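Local coordinates for periplasmic binding protein (Sulfurospirillum deleyianum, PDB 4PAG), which probably captures a solute in the periplasm, as in other Fe/B12-type binding proteins, and delivers it to an ABC transporter for uptake, at residues A148-T153 with V301-Q306; G280-A285 with Y293-E298; S264-T269 with L307-E312; V119-D122 with N126-E129; D156-F161 with L195-G200. All coordinates share one frame; numbering follows the deposited sequence. Where two conformers were deposited one is given.

Overall arrangement
Helix 141-163 and helix 297-309 organise most of this set. Contact 1 joins the two, contact 5 continues along the first, and contacts 2 and 3 flank contact 1 on the second, with centres about 12 and 10 Å from it. Contact 3 is tied to contact 1 through Tyr305, whose OH lies 2.5 Å from Ser264 O. Contacts 2 and 5, centres about 10 Å apart, pack together through Ala281 and Leu158. Contact 4, at the start of helix 127-138, reaches contact 1 through Pro128. Of contacts 2 and 3, contact 2 lies nearer the bound histidine, about 6 Å from the Trp283 side chain, against about 11 Å from that of Pro265.

Contact 1 of 5, residues A148-T153 with V301-Q306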
# COMPACT_ATOMS: atom_id res chain seq x y z
N ALA A 148 9.42 -7.85 -9.50
CA ALA A 148 8.89 -7.08 -10.61
C ALA A 148 8.12 -7.95 -11.60
O ALA A 148 7.07 -7.55 -12.08
CB ALA A 148 10.00 -6.33 -11.34
N ASN A 149 8.64 -9.14 -11.89
CA ASN A 149 7.99 -10.03 -12.84
C ASN A 149 6.62 -10.52 -12.35
O ASN A 149 5.66 -10.54 -13.12
CB ASN A 149 8.90 -11.19 -13.21
CG ASN A 149 9.96 -10.79 -14.22
OD1 ASN A 149 9.67 -10.08 -15.19
ND2 ASN A 149 11.18 -11.23 -14.01
N MSE A 150 6.53 -10.89 -11.07
CA MSE A 150 5.24 -11.29 -10.48
C MSE A 150 4.30 -10.11 -10.45
O MSE A 150 3.12 -10.24 -10.79
CB MSE A 150 5.37 -11.90 -9.08
CG MSE A 150 3.99 -12.35 -8.58
SE MSE A 150 4.07 -13.33 -6.87
CE MSE A 150 4.60 -15.07 -7.63
N ALA A 151 4.81 -8.95 -10.05
CA ALA A 151 4.04 -7.72 -10.09
C ALA A 151 3.46 -7.49 -11.48
O ALA A 151 2.25 -7.27 -11.63
CB ALA A 151 4.91 -6.54 -9.65
N GLN A 152 4.31 -7.56 -12.51
CA GLN A 152 3.86 -7.32 -13.88
C GLN A 152 2.75 -8.28 -14.30
O GLN A 152 1.73 -7.86 -14.86
CB GLN A 152 5.04 -7.42 -14.86
CG GLN A 152 4.71 -6.95 -16.27
CD GLN A 152 4.42 -5.46 -16.31
OE1 GLN A 152 5.33 -4.65 -16.22
NE2 GLN A 152 3.15 -5.11 -16.41
N THR A 153 2.93 -9.56 -14.01
CA THR A 153 1.93 -10.58 -14.35
C THR A 153 0.60 -10.32 -13.66
O THR A 153 -0.44 -10.32 -14.31
CB THR A 153 2.43 -11.98 -13.97
OG1 THR A 153 3.61 -12.25 -14.72
CG2 THR A 153 1.38 -13.05 -14.26
N VAL A 301 -2.67 -15.42 -3.09
CA VAL A 301 -2.14 -15.08 -1.77
C VAL A 301 -0.93 -15.96 -1.46
O VAL A 301 0.12 -15.47 -1.05
CB VAL A 301 -3.20 -15.21 -0.64
CG1 VAL A 301 -2.60 -14.83 0.70
CG2 VAL A 301 -4.41 -14.33 -0.93
N LYS A 302 -1.07 -17.27 -1.67
CA LYS A 302 -0.01 -18.21 -1.35
C LYS A 302 1.26 -17.93 -2.14
O LYS A 302 2.34 -17.88 -1.56
CB LYS A 302 -0.46 -19.67 -1.54
CG LYS A 302 -1.27 -20.21 -0.37
CD LYS A 302 -1.89 -21.57 -0.71
CE LYS A 302 -2.52 -22.24 0.50
NZ LYS A 302 -1.68 -23.33 1.07
N ALA A 303 1.12 -17.73 -3.45
CA ALA A 303 2.27 -17.45 -4.32
C ALA A 303 2.93 -16.11 -3.97
O ALA A 303 4.15 -16.00 -3.93
CB ALA A 303 1.86 -17.46 -5.78
N PHE A 304 2.11 -15.10 -3.72
CA PHE A 304 2.61 -13.78 -3.38
C PHE A 304 3.41 -13.80 -2.07
O PHE A 304 4.53 -13.27 -1.99
CB PHE A 304 1.46 -12.78 -3.33
CG PHE A 304 1.88 -11.37 -3.10
CD1 PHE A 304 2.02 -10.88 -1.81
CD2 PHE A 304 2.15 -10.52 -4.16
CE1 PHE A 304 2.41 -9.58 -1.58
CE2 PHE A 304 2.54 -9.21 -3.94
CZ PHE A 304 2.67 -8.75 -2.65
N TYR A 305 2.86 -14.45 -1.05
CA TYR A 305 3.52 -14.50 0.25
C TYR A 305 4.81 -15.33 0.20
O TYR A 305 5.80 -14.99 0.88
CB TYR A 305 2.57 -14.98 1.36
CG TYR A 305 1.83 -13.82 2.01
CD1 TYR A 305 0.89 -13.09 1.29
CD2 TYR A 305 2.10 -13.44 3.32
CE1 TYR A 305 0.23 -12.01 1.87
CE2 TYR A 305 1.44 -12.36 3.90
CZ TYR A 305 0.51 -11.64 3.17
OH TYR A 305 -0.16 -10.56 3.73
N GLN A 306 4.82 -16.36 -0.63
CA GLN A 306 6.00 -17.21 -0.77
C GLN A 306 7.17 -16.42 -1.31
O GLN A 306 8.27 -16.47 -0.75
CB GLN A 306 5.72 -18.42 -1.66
CG GLN A 306 6.79 -19.51 -1.57
CD GLN A 306 8.00 -19.29 -2.46
OE1 GLN A 306 7.94 -18.62 -3.49
NE2 GLN A 306 9.12 -19.90 -2.07
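Met150, a selenomethionine, reaches from helix 141-163 onto the flank of helix 297-309 and meets Ala303 and Phe304. Much of what it touches is backbone: SE sits 3.8 Å from Phe304 CA, and the CE methyl lies 3.8 Å from Ala303 O. That methyl also comes within 4.1 Å of Ala303 CB. The Phe304 ring is approached more loosely, with SE 5.5 Å from its centroid and 61° off the ring normal, an oblique Met-aromatic contact. No hydrogen bond crosses between the segments, so they meet by van der Waals packing alone. With CG anti to the backbone N (chi1 -177°) and the next torsion also extended, the Met150 chain runs well out from its own helix before bending at chi3 (-81°), which is how one side chain spans the 8.0 Å between Met150 CA and Phe304 CA. Behind this first shell, Phe304 stacks on Phe308 and rests against Leu279. Helix 277-288 bridges the two sides, its Ile278 touching both Ala151 and Phe304. On its other flanks helix 141-163 packs on helix 127-138 through Ala148 and Gln152, while Val301 and Lys302 lean on helix 315-322.

Contact 2 of 5, residues G280-A285 with Y293-E298; sequences GAHWIA and YPYKIE
His282 and Tyr293 supply the polar link here, a short hydrogen bond of 2.7 Å between His282 ND1 and Tyr293 OH in which either atom could be the donor. The angle of 141° makes it somewhat bent. Tyr293 CB points toward the helix, and with CG anti to the backbone N (chi1 -179°) the ring carries its hydroxyl to the edge of the imidazole, near its plane. At the other edge of the ring, His282 NE2 bonds to Tyr154 O, so both ring nitrogens are engaged and the ring's rotation should be well fixed.

The His282 and Tyr293 rings touch along their borders, planes at 70°, without overlapping, and Tyr295 completes the aromatic cluster obliquely, its CD2 4.2 Å from His282 CE1.

Apolar packing surrounds part of the bond. Ala285 CB lies 3.8 Å from Tyr293 CD1. Ile297, the first helical residue after Lys296 at the N-cap position, pushes CD1 against the backbone of the facing helix, 3.6 Å from Trp283 N and 3.8 Å from His282 C.

This is how the start of helix 297-309 and the loop before it close onto helix 277-288. Helix 141-163 borders the same helix through Leu158, while the Trp283 ring meets Trp268 edge-to-face, about 6 Å from the bound histidine.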
# COMPACT_ATOMS: atom_id res chain seq x y z
N GLY A 280 -3.53 -6.97 -3.14
CA GLY A 280 -4.73 -6.36 -2.59
C GLY A 280 -5.78 -5.99 -3.62
O GLY A 280 -6.97 -6.12 -3.36
N ALA A 281 -5.34 -5.51 -4.78
CA ALA A 281 -6.29 -5.16 -5.85
C ALA A 281 -6.98 -6.41 -6.40
O ALA A 281 -8.16 -6.36 -6.77
CB ALA A 281 -5.60 -4.39 -6.95
N HIS A 282 -6.27 -7.53 -6.44
CA HIS A 282 -6.90 -8.81 -6.81
C HIS A 282 -7.93 -9.24 -5.77
O HIS A 282 -9.04 -9.66 -6.12
CB HIS A 282 -5.86 -9.91 -7.01
CG HIS A 282 -5.29 -9.94 -8.39
ND1 HIS A 282 -5.92 -10.58 -9.43
CD2 HIS A 282 -4.16 -9.41 -8.90
CE1 HIS A 282 -5.20 -10.44 -10.53
NE2 HIS A 282 -4.12 -9.73 -10.23
N TRP A 283 -7.56 -9.13 -4.50
CA TRP A 283 -8.49 -9.42 -3.41
C TRP A 283 -9.76 -8.56 -3.54
O TRP A 283 -10.88 -9.08 -3.46
CB TRP A 283 -7.82 -9.20 -2.06
CG TRP A 283 -8.76 -9.32 -0.91
CD1 TRP A 283 -9.23 -10.48 -0.36
CD2 TRP A 283 -9.34 -8.25 -0.16
NE1 TRP A 283 -10.07 -10.20 0.69
CE2 TRP A 283 -10.16 -8.84 0.83
CE3 TRP A 283 -9.26 -6.86 -0.23
CZ2 TRP A 283 -10.88 -8.08 1.75
CZ3 TRP A 283 -9.99 -6.11 0.68
CH2 TRP A 283 -10.79 -6.72 1.65
N ILE A 284 -9.58 -7.26 -3.75
CA ILE A 284 -10.72 -6.36 -4.01
C ILE A 284 -11.56 -6.83 -5.22
O ILE A 284 -12.80 -6.88 -5.14
CB ILE A 284 -10.28 -4.89 -4.23
CG1 ILE A 284 -9.74 -4.29 -2.93
CG2 ILE A 284 -11.44 -4.04 -4.72
CD1 ILE A 284 -8.94 -3.02 -3.15
N ALA A 285 -10.90 -7.15 -6.33
CA ALA A 285 -11.62 -7.61 -7.53
C ALA A 285 -12.47 -8.86 -7.25
O ALA A 285 -13.61 -8.98 -7.73
CB ALA A 285 -10.64 -7.88 -8.67
N TYR A 293 -14.85 -12.85 -11.48
CA TYR A 293 -13.41 -12.89 -11.21
C TYR A 293 -12.87 -14.29 -11.51
O TYR A 293 -13.28 -15.25 -10.88
CB TYR A 293 -13.11 -12.49 -9.76
CG TYR A 293 -11.64 -12.49 -9.42
CD1 TYR A 293 -10.82 -11.45 -9.83
CD2 TYR A 293 -11.08 -13.52 -8.68
CE1 TYR A 293 -9.46 -11.45 -9.51
CE2 TYR A 293 -9.74 -13.52 -8.36
CZ TYR A 293 -8.94 -12.49 -8.78
OH TYR A 293 -7.61 -12.52 -8.46
N PRO A 294 -11.96 -14.42 -12.48
CA PRO A 294 -11.60 -15.74 -12.99
C PRO A 294 -10.44 -16.47 -12.31
O PRO A 294 -10.11 -17.58 -12.71
CB PRO A 294 -11.23 -15.44 -14.44
CG PRO A 294 -10.57 -14.12 -14.35
CD PRO A 294 -11.30 -13.36 -13.27
N TYR A 295 -9.81 -15.87 -11.30
CA TYR A 295 -8.65 -16.49 -10.64
C TYR A 295 -9.03 -17.07 -9.28
O TYR A 295 -10.12 -16.84 -8.77
CB TYR A 295 -7.51 -15.48 -10.51
CG TYR A 295 -7.11 -14.91 -11.85
CD1 TYR A 295 -6.44 -15.70 -12.78
CD2 TYR A 295 -7.43 -13.61 -12.21
CE1 TYR A 295 -6.08 -15.20 -14.03
CE2 TYR A 295 -7.09 -13.10 -13.45
CZ TYR A 295 -6.41 -13.91 -14.35
OH TYR A 295 -6.08 -13.41 -15.58
N LYS A 296 -8.12 -17.86 -8.71
CA LYS A 296 -8.28 -18.40 -7.37
C LYS A 296 -7.48 -17.53 -6.42
O LYS A 296 -6.24 -17.60 -6.38
CB LYS A 296 -7.84 -19.86 -7.33
CG LYS A 296 -8.70 -20.74 -8.24
CD LYS A 296 -7.91 -21.81 -8.97
CE LYS A 296 -7.97 -23.16 -8.29
NZ LYS A 296 -7.68 -24.27 -9.25
N ILE A 297 -8.18 -16.68 -5.69
CA ILE A 297 -7.54 -15.67 -4.85
C ILE A 297 -6.64 -16.30 -3.80
O ILE A 297 -5.53 -15.82 -3.57
CB ILE A 297 -8.57 -14.68 -4.24
CG1 ILE A 297 -7.87 -13.51 -3.54
CG2 ILE A 297 -9.55 -15.37 -3.29
CD1 ILE A 297 -7.01 -12.67 -4.47
N GLU A 298 -7.09 -17.39 -3.19
CA GLU A 298 -6.28 -18.07 -2.17
C GLU A 298 -4.93 -18.55 -2.72
O GLU A 298 -3.93 -18.53 -2.00
CB GLU A 298 -7.05 -19.21 -1.48
CG GLU A 298 -7.41 -20.40 -2.37
CD GLU A 298 -8.67 -20.19 -3.23
OE1 GLU A 298 -9.27 -19.09 -3.23
OE2 GLU A 298 -9.05 -21.15 -3.93

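Contact 3 of 5, residues S264-T269 with L307-E312; sequences SPFNWT and LFFGVE
Phe309, near the end of helix 297-309, fits the far end of its ring into the corner formed by Pro265 and Phe266, and the tight part of the contact is confined to that end. Pro265 CG lies 3.6 Å from Phe309 CE1, while Pro265 CD sits over one face of the ring, offset toward the rim. Phe266 meets the same end of the ring: its CD2 is 3.8 Å from Phe309 CZ and its CE2 is 3.8 Å from Phe309 CE1. The rings make an offset edge-to-face pair, the Phe309 edge toward the Phe266 face, with centroids 5.6 Å apart and planes at 64°. The peptide bond before Pro265 is cis. Phe266 in turn stacks on Phe32, and Ser264 O and Trp268 NE1 both bond to Tyr305 OH, one turn before Phe309, which pins the loop to this helix.

The other side is much looser. The backbones stay apart, 9.4 Å between Pro265 CA and Phe309 CA. Phe309 itself is partly exposed, and the chain continues into the solvent-exposed Gly310, which has a positive phi. Farther along the loop, Asn267 OD1 accepts from Thr269 N at 3.0 Å in an Asx turn; Asn267 and Thr269 take no part in the contact with Phe309.

Between the segments the chemistry is purely hydrocarbon: shape and aromatic geometry set the fit, while the hydrogen bonds from loop to helix run through Tyr305 OH.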
# COMPACT_ATOMS: atom_id res chain seq x y z
N SER A 264 -1.86 -8.23 7.70
CA SER A 264 -0.73 -9.01 8.19
C SER A 264 0.24 -9.41 7.07
O SER A 264 -0.14 -10.18 6.18
CB SER A 264 -1.23 -10.26 8.91
OG SER A 264 -2.07 -9.91 10.00
N PRO A 265 1.49 -8.91 7.10
CA PRO A 265 2.09 -7.98 8.05
C PRO A 265 1.96 -6.51 7.65
O PRO A 265 2.21 -5.62 8.47
CB PRO A 265 3.56 -8.39 8.02
CG PRO A 265 3.77 -8.75 6.58
CD PRO A 265 2.50 -9.43 6.16
N PHE A 266 1.62 -6.26 6.38
CA PHE A 266 1.41 -4.92 5.87
C PHE A 266 -0.01 -4.86 5.32
O PHE A 266 -0.52 -5.85 4.78
CB PHE A 266 2.37 -4.60 4.71
CG PHE A 266 3.83 -4.73 5.03
CD1 PHE A 266 4.35 -4.46 6.30
CD2 PHE A 266 4.72 -5.04 4.00
CE1 PHE A 266 5.72 -4.55 6.54
CE2 PHE A 266 6.09 -5.13 4.24
CZ PHE A 266 6.59 -4.87 5.50
N ASN A 267 -0.63 -3.70 5.41
CA ASN A 267 -2.00 -3.51 4.91
C ASN A 267 -2.09 -3.78 3.41
O ASN A 267 -1.24 -3.33 2.63
CB ASN A 267 -2.45 -2.09 5.21
CG ASN A 267 -3.95 -1.92 5.15
OD1 ASN A 267 -4.56 -1.90 4.07
ND2 ASN A 267 -4.57 -1.77 6.32
N TRP A 268 -3.12 -4.53 3.00
CA TRP A 268 -3.28 -4.92 1.61
C TRP A 268 -3.70 -3.78 0.68
O TRP A 268 -3.51 -3.89 -0.53
CB TRP A 268 -4.29 -6.08 1.46
CG TRP A 268 -3.74 -7.43 1.87
CD1 TRP A 268 -2.65 -7.67 2.66
CD2 TRP A 268 -4.28 -8.71 1.53
NE1 TRP A 268 -2.47 -9.02 2.81
CE2 TRP A 268 -3.46 -9.68 2.13
CE3 TRP A 268 -5.38 -9.13 0.77
CZ2 TRP A 268 -3.70 -11.05 2.00
CZ3 TRP A 268 -5.62 -10.48 0.64
CH2 TRP A 268 -4.79 -11.42 1.25
N THR A 269 -4.26 -2.69 1.20
CA THR A 269 -4.78 -1.62 0.32
C THR A 269 -4.39 -0.16 0.63
O THR A 269 -4.43 0.67 -0.28
CB THR A 269 -6.33 -1.69 0.17
OG1 THR A 269 -6.97 -1.21 1.35
CG2 THR A 269 -6.77 -3.12 -0.10
N LEU A 307 6.94 -15.68 -2.38
CA LEU A 307 8.00 -14.94 -3.07
C LEU A 307 8.37 -13.67 -2.31
O LEU A 307 9.56 -13.42 -2.04
CB LEU A 307 7.59 -14.61 -4.50
CG LEU A 307 8.58 -13.77 -5.32
CD1 LEU A 307 9.90 -14.51 -5.49
CD2 LEU A 307 8.01 -13.39 -6.67
N PHE A 308 7.37 -12.86 -1.97
CA PHE A 308 7.63 -11.56 -1.33
C PHE A 308 8.13 -11.66 0.11
O PHE A 308 9.01 -10.91 0.50
CB PHE A 308 6.41 -10.62 -1.43
CG PHE A 308 6.27 -9.97 -2.77
CD1 PHE A 308 5.79 -10.68 -3.85
CD2 PHE A 308 6.67 -8.65 -2.97
CE1 PHE A 308 5.69 -10.10 -5.11
CE2 PHE A 308 6.57 -8.06 -4.22
CZ PHE A 308 6.08 -8.78 -5.29
N PHE A 309 7.58 -12.60 0.88
CA PHE A 309 7.90 -12.71 2.30
C PHE A 309 8.68 -13.98 2.67
O PHE A 309 9.20 -14.07 3.78
CB PHE A 309 6.62 -12.60 3.15
CG PHE A 309 5.99 -11.24 3.08
CD1 PHE A 309 6.56 -10.16 3.75
CD2 PHE A 309 4.83 -11.02 2.34
CE1 PHE A 309 5.99 -8.90 3.69
CE2 PHE A 309 4.26 -9.76 2.27
CZ PHE A 309 4.84 -8.69 2.94
N GLY A 310 8.77 -14.94 1.76
CA GLY A 310 9.42 -16.21 2.06
C GLY A 310 8.62 -17.04 3.05
O GLY A 310 9.20 -17.81 3.82
N VAL A 311 7.30 -16.90 3.02
CA VAL A 311 6.42 -17.52 4.01
C VAL A 311 5.42 -18.45 3.33
O VAL A 311 4.77 -18.06 2.36
CB VAL A 311 5.67 -16.45 4.82
CG1 VAL A 311 4.61 -17.10 5.70
CG2 VAL A 311 6.65 -15.65 5.67
N GLU A 312 5.32 -19.67 3.85
CA GLU A 312 4.36 -20.66 3.38
C GLU A 312 3.12 -20.56 4.23
O GLU A 312 3.21 -20.55 5.45
CB GLU A 312 4.92 -22.07 3.55
CG GLU A 312 6.14 -22.33 2.71
CD GLU A 312 5.80 -22.54 1.25
OE1 GLU A 312 4.62 -22.84 0.94
OE2 GLU A 312 6.72 -22.41 0.42

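Contact 4 of 5, residues V119-D122 with N126-E129; sequences VNID and NYPE
Asn126 and Tyr127 fold back onto Asn120 and Ile121 across the short loop of a beta-alpha unit, in which strand 116-119 leads into helix 127-138. Asn126 closes the loop, and its side chain can be followed outward. CB lies 3.4 Å from Asn120 O; CG, anti to the carbonyl carbon of its own residue (chi1 -67°), is 3.8 Å from Asn120 O; ND2 then comes to 3.1 Å from Asn120 O and donates a hydrogen bond to it, with an N-H...O angle of 156°. The acceptor lies near the amide plane of Asn126, but the donor stands 47° out of the carbonyl plane of Asn120, so the bond does not use a lone-pair direction.

The apolar half belongs to Tyr127, whose CE1 is 3.7 Å from Ile121 CG2 and whose OH is 3.8 Å from Ile121 CD1. Both side chains are buried, with Ile121 also on Pro29 and Tyr127 on Met33 of helix 28-37. Asp122 turns from the contact, and its carboxylate bonds to Trp96 NE1 and Thr98 OG1, at and just after the end of strand 92-96. A weak bond finishes the turn: Asp122 N lies 3.5 Å from Asn120 OD1.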
# COMPACT_ATOMS: atom_id res chain seq x y z
N VAL A 119 10.78 7.93 -6.11
CA VAL A 119 10.10 6.96 -6.96
C VAL A 119 8.60 7.24 -6.99
O VAL A 119 8.00 7.59 -5.97
CB VAL A 119 10.39 5.51 -6.51
CG1 VAL A 119 11.89 5.23 -6.56
CG2 VAL A 119 9.85 5.23 -5.12
N ASN A 120 8.02 7.09 -8.17
CA ASN A 120 6.62 7.38 -8.40
C ASN A 120 5.78 6.10 -8.34
O ASN A 120 5.77 5.32 -9.28
CB ASN A 120 6.45 8.08 -9.75
CG ASN A 120 5.05 8.61 -9.96
OD1 ASN A 120 4.11 8.21 -9.28
ND2 ASN A 120 4.91 9.51 -10.91
N ILE A 121 5.07 5.92 -7.24
CA ILE A 121 4.34 4.67 -6.99
C ILE A 121 2.82 4.85 -6.90
O ILE A 121 2.11 3.92 -6.51
CB ILE A 121 4.82 4.00 -5.70
CG1 ILE A 121 4.82 5.00 -4.54
CG2 ILE A 121 6.21 3.43 -5.91
CD1 ILE A 121 4.80 4.36 -3.17
N ASP A 122 2.32 6.02 -7.26
CA ASP A 122 0.90 6.30 -7.09
C ASP A 122 0.04 5.41 -8.00
O ASP A 122 -0.96 4.85 -7.56
CB ASP A 122 0.62 7.78 -7.30
CG ASP A 122 1.05 8.63 -6.11
OD1 ASP A 122 1.47 8.09 -5.05
OD2 ASP A 122 0.97 9.86 -6.22
N ASN A 126 3.00 1.09 -12.01
CA ASN A 126 4.43 1.44 -11.94
C ASN A 126 5.30 0.52 -11.07
O ASN A 126 6.53 0.63 -11.11
CB ASN A 126 4.62 2.88 -11.43
CG ASN A 126 4.10 3.93 -12.38
OD1 ASN A 126 3.73 3.65 -13.52
ND2 ASN A 126 4.06 5.16 -11.90
N TYR A 127 4.70 -0.37 -10.28
CA TYR A 127 5.52 -1.17 -9.35
C TYR A 127 6.64 -2.00 -10.01
O TYR A 127 7.75 -2.02 -9.49
CB TYR A 127 4.66 -2.01 -8.40
CG TYR A 127 4.17 -1.19 -7.22
CD1 TYR A 127 5.07 -0.64 -6.31
CD2 TYR A 127 2.82 -0.93 -7.03
CE1 TYR A 127 4.64 0.13 -5.24
CE2 TYR A 127 2.38 -0.16 -5.96
CZ TYR A 127 3.29 0.38 -5.07
OH TYR A 127 2.85 1.15 -4.01
N PRO A 128 6.38 -2.65 -11.15
CA PRO A 128 7.48 -3.41 -11.76
C PRO A 128 8.71 -2.56 -12.07
O PRO A 128 9.83 -2.92 -11.69
CB PRO A 128 6.85 -3.98 -13.03
CG PRO A 128 5.38 -4.06 -12.73
CD PRO A 128 5.11 -2.85 -11.87
N GLU A 129 8.54 -1.43 -12.74
CA GLU A 129 9.69 -0.58 -13.05
C GLU A 129 10.36 0.01 -11.81
O GLU A 129 11.58 0.14 -11.77
CB GLU A 129 9.33 0.49 -14.09
CG GLU A 129 9.33 -0.06 -15.51
CD GLU A 129 10.70 -0.57 -15.94
OE1 GLU A 129 11.68 0.21 -15.90
OE2 GLU A 129 10.80 -1.75 -16.33

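Contact 5 of 5, residues D156-F161 with L195-G200; sequences DELKTF and LALAGG
Leu158 points from helix 141-163 toward the end of helix 193-197, and its CD2 methyl does most of the touching. Leu197 does not meet it head on: the two leucine side chains pass each other at a slant, with Leu158 CD2 4.1 Å from Leu197 CG. The closer approach is to backbone, since Leu158 CD2 lies 3.7 Å and Leu158 CG 3.8 Å from Leu197 O, and CD2 is also 4.2 Å from Ala198 CA. Leu158 gets there with CG anti to its own N (chi1 -174°), which carries the branch outward from the helix surface. Ala198 turns its CB the other way, leaving its backbone toward Leu158.

The helix ends here. Gly199 has a positive phi, and two bonds run back into the last turn, Gly199 N to Ala196 O and Gly200 N to Leu195 O, both 3.0 Å: a Schellman motif. Gly199 suits this geometry, since a CB there would crowd the carbonyl O of Ala198. No hydrogen bond joins the two segments, so the interface is van der Waals packing of a leucine methyl against backbone and a second leucine. Leu158 and Ala198 are both buried in the fold.

Around the pair, helix 277-288 fills the space on one side: its Ala281 and Ala285 pack on Leu158, and its Ile284 touches both Leu195 and Ala198. Leu197 also touches Ser124 and Gln125 in the loop after strand 116-119, while Glu157, one residue before Leu158, forms a salt bridge with Lys300 of helix 297-309.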
# COMPACT_ATOMS: atom_id res chain seq x y z
N ASP A 156 -1.06 -7.13 -15.08
CA ASP A 156 -1.57 -7.35 -16.44
C ASP A 156 -2.85 -8.19 -16.43
O ASP A 156 -3.80 -7.90 -17.15
CB ASP A 156 -0.51 -8.03 -17.32
CG ASP A 156 0.65 -7.11 -17.67
OD1 ASP A 156 0.56 -5.89 -17.41
OD2 ASP A 156 1.66 -7.61 -18.21
N GLU A 157 -2.87 -9.24 -15.61
CA GLU A 157 -4.07 -10.07 -15.46
C GLU A 157 -5.26 -9.26 -14.99
O GLU A 157 -6.37 -9.43 -15.49
CB GLU A 157 -3.83 -11.19 -14.45
CG GLU A 157 -2.94 -12.31 -14.94
CD GLU A 157 -2.55 -13.26 -13.83
OE1 GLU A 157 -2.69 -12.89 -12.64
OE2 GLU A 157 -2.09 -14.38 -14.14
N LEU A 158 -5.03 -8.41 -14.00
CA LEU A 158 -6.09 -7.58 -13.45
C LEU A 158 -6.59 -6.57 -14.48
O LEU A 158 -7.80 -6.38 -14.61
CB LEU A 158 -5.64 -6.86 -12.17
CG LEU A 158 -6.74 -6.07 -11.45
CD1 LEU A 158 -7.87 -6.98 -10.98
CD2 LEU A 158 -6.13 -5.32 -10.28
N LYS A 159 -5.66 -5.94 -15.19
CA LYS A 159 -6.01 -4.96 -16.23
C LYS A 159 -6.88 -5.57 -17.33
O LYS A 159 -7.87 -4.97 -17.76
CB LYS A 159 -4.75 -4.38 -16.86
CG LYS A 159 -5.02 -3.22 -17.81
CD LYS A 159 -3.74 -2.67 -18.44
CE LYS A 159 -4.03 -1.37 -19.17
NZ LYS A 159 -3.02 -1.05 -20.21
N THR A 160 -6.51 -6.76 -17.77
CA THR A 160 -7.26 -7.47 -18.79
C THR A 160 -8.64 -7.85 -18.27
O THR A 160 -9.63 -7.67 -18.97
CB THR A 160 -6.48 -8.69 -19.29
OG1 THR A 160 -5.26 -8.24 -19.88
CG2 THR A 160 -7.27 -9.47 -20.33
N PHE A 161 -8.73 -8.35 -17.04
CA PHE A 161 -10.03 -8.67 -16.45
C PHE A 161 -10.94 -7.43 -16.31
O PHE A 161 -12.10 -7.46 -16.72
CB PHE A 161 -9.89 -9.36 -15.09
CG PHE A 161 -11.18 -9.47 -14.34
CD1 PHE A 161 -12.19 -10.29 -14.81
CD2 PHE A 161 -11.42 -8.70 -13.21
CE1 PHE A 161 -13.40 -10.38 -14.15
CE2 PHE A 161 -12.63 -8.78 -12.55
CZ PHE A 161 -13.62 -9.62 -13.02
N LEU A 195 -8.85 0.27 -5.32
CA LEU A 195 -10.30 0.04 -5.48
C LEU A 195 -10.73 0.35 -6.91
O LEU A 195 -11.53 -0.39 -7.50
CB LEU A 195 -11.08 0.89 -4.48
CG LEU A 195 -10.83 0.52 -3.01
CD1 LEU A 195 -11.09 1.70 -2.08
CD2 LEU A 195 -11.71 -0.65 -2.61
N ALA A 196 -10.20 1.42 -7.48
CA ALA A 196 -10.46 1.77 -8.88
C ALA A 196 -9.73 0.82 -9.84
O ALA A 196 -10.27 0.45 -10.88
CB ALA A 196 -10.05 3.21 -9.15
N LEU A 197 -8.51 0.44 -9.48
CA LEU A 197 -7.72 -0.49 -10.30
C LEU A 197 -8.39 -1.86 -10.40
O LEU A 197 -8.26 -2.56 -11.42
CB LEU A 197 -6.32 -0.65 -9.71
CG LEU A 197 -5.28 -1.29 -10.61
CD1 LEU A 197 -4.94 -0.37 -11.77
CD2 LEU A 197 -4.03 -1.62 -9.80
N ALA A 198 -9.11 -2.24 -9.35
CA ALA A 198 -9.84 -3.49 -9.32
C ALA A 198 -11.19 -3.45 -10.06
O ALA A 198 -11.91 -4.43 -10.07
CB ALA A 198 -10.06 -3.90 -7.87
N GLY A 199 -11.54 -2.30 -10.64
CA GLY A 199 -12.78 -2.16 -11.40
C GLY A 199 -13.95 -1.64 -10.59
O GLY A 199 -15.10 -1.80 -10.98
N GLY A 200 -13.67 -0.99 -9.46
CA GLY A 200 -14.71 -0.43 -8.63
C GLY A 200 -15.20 0.92 -9.13
O GLY A 200 -14.45 1.70 -9.72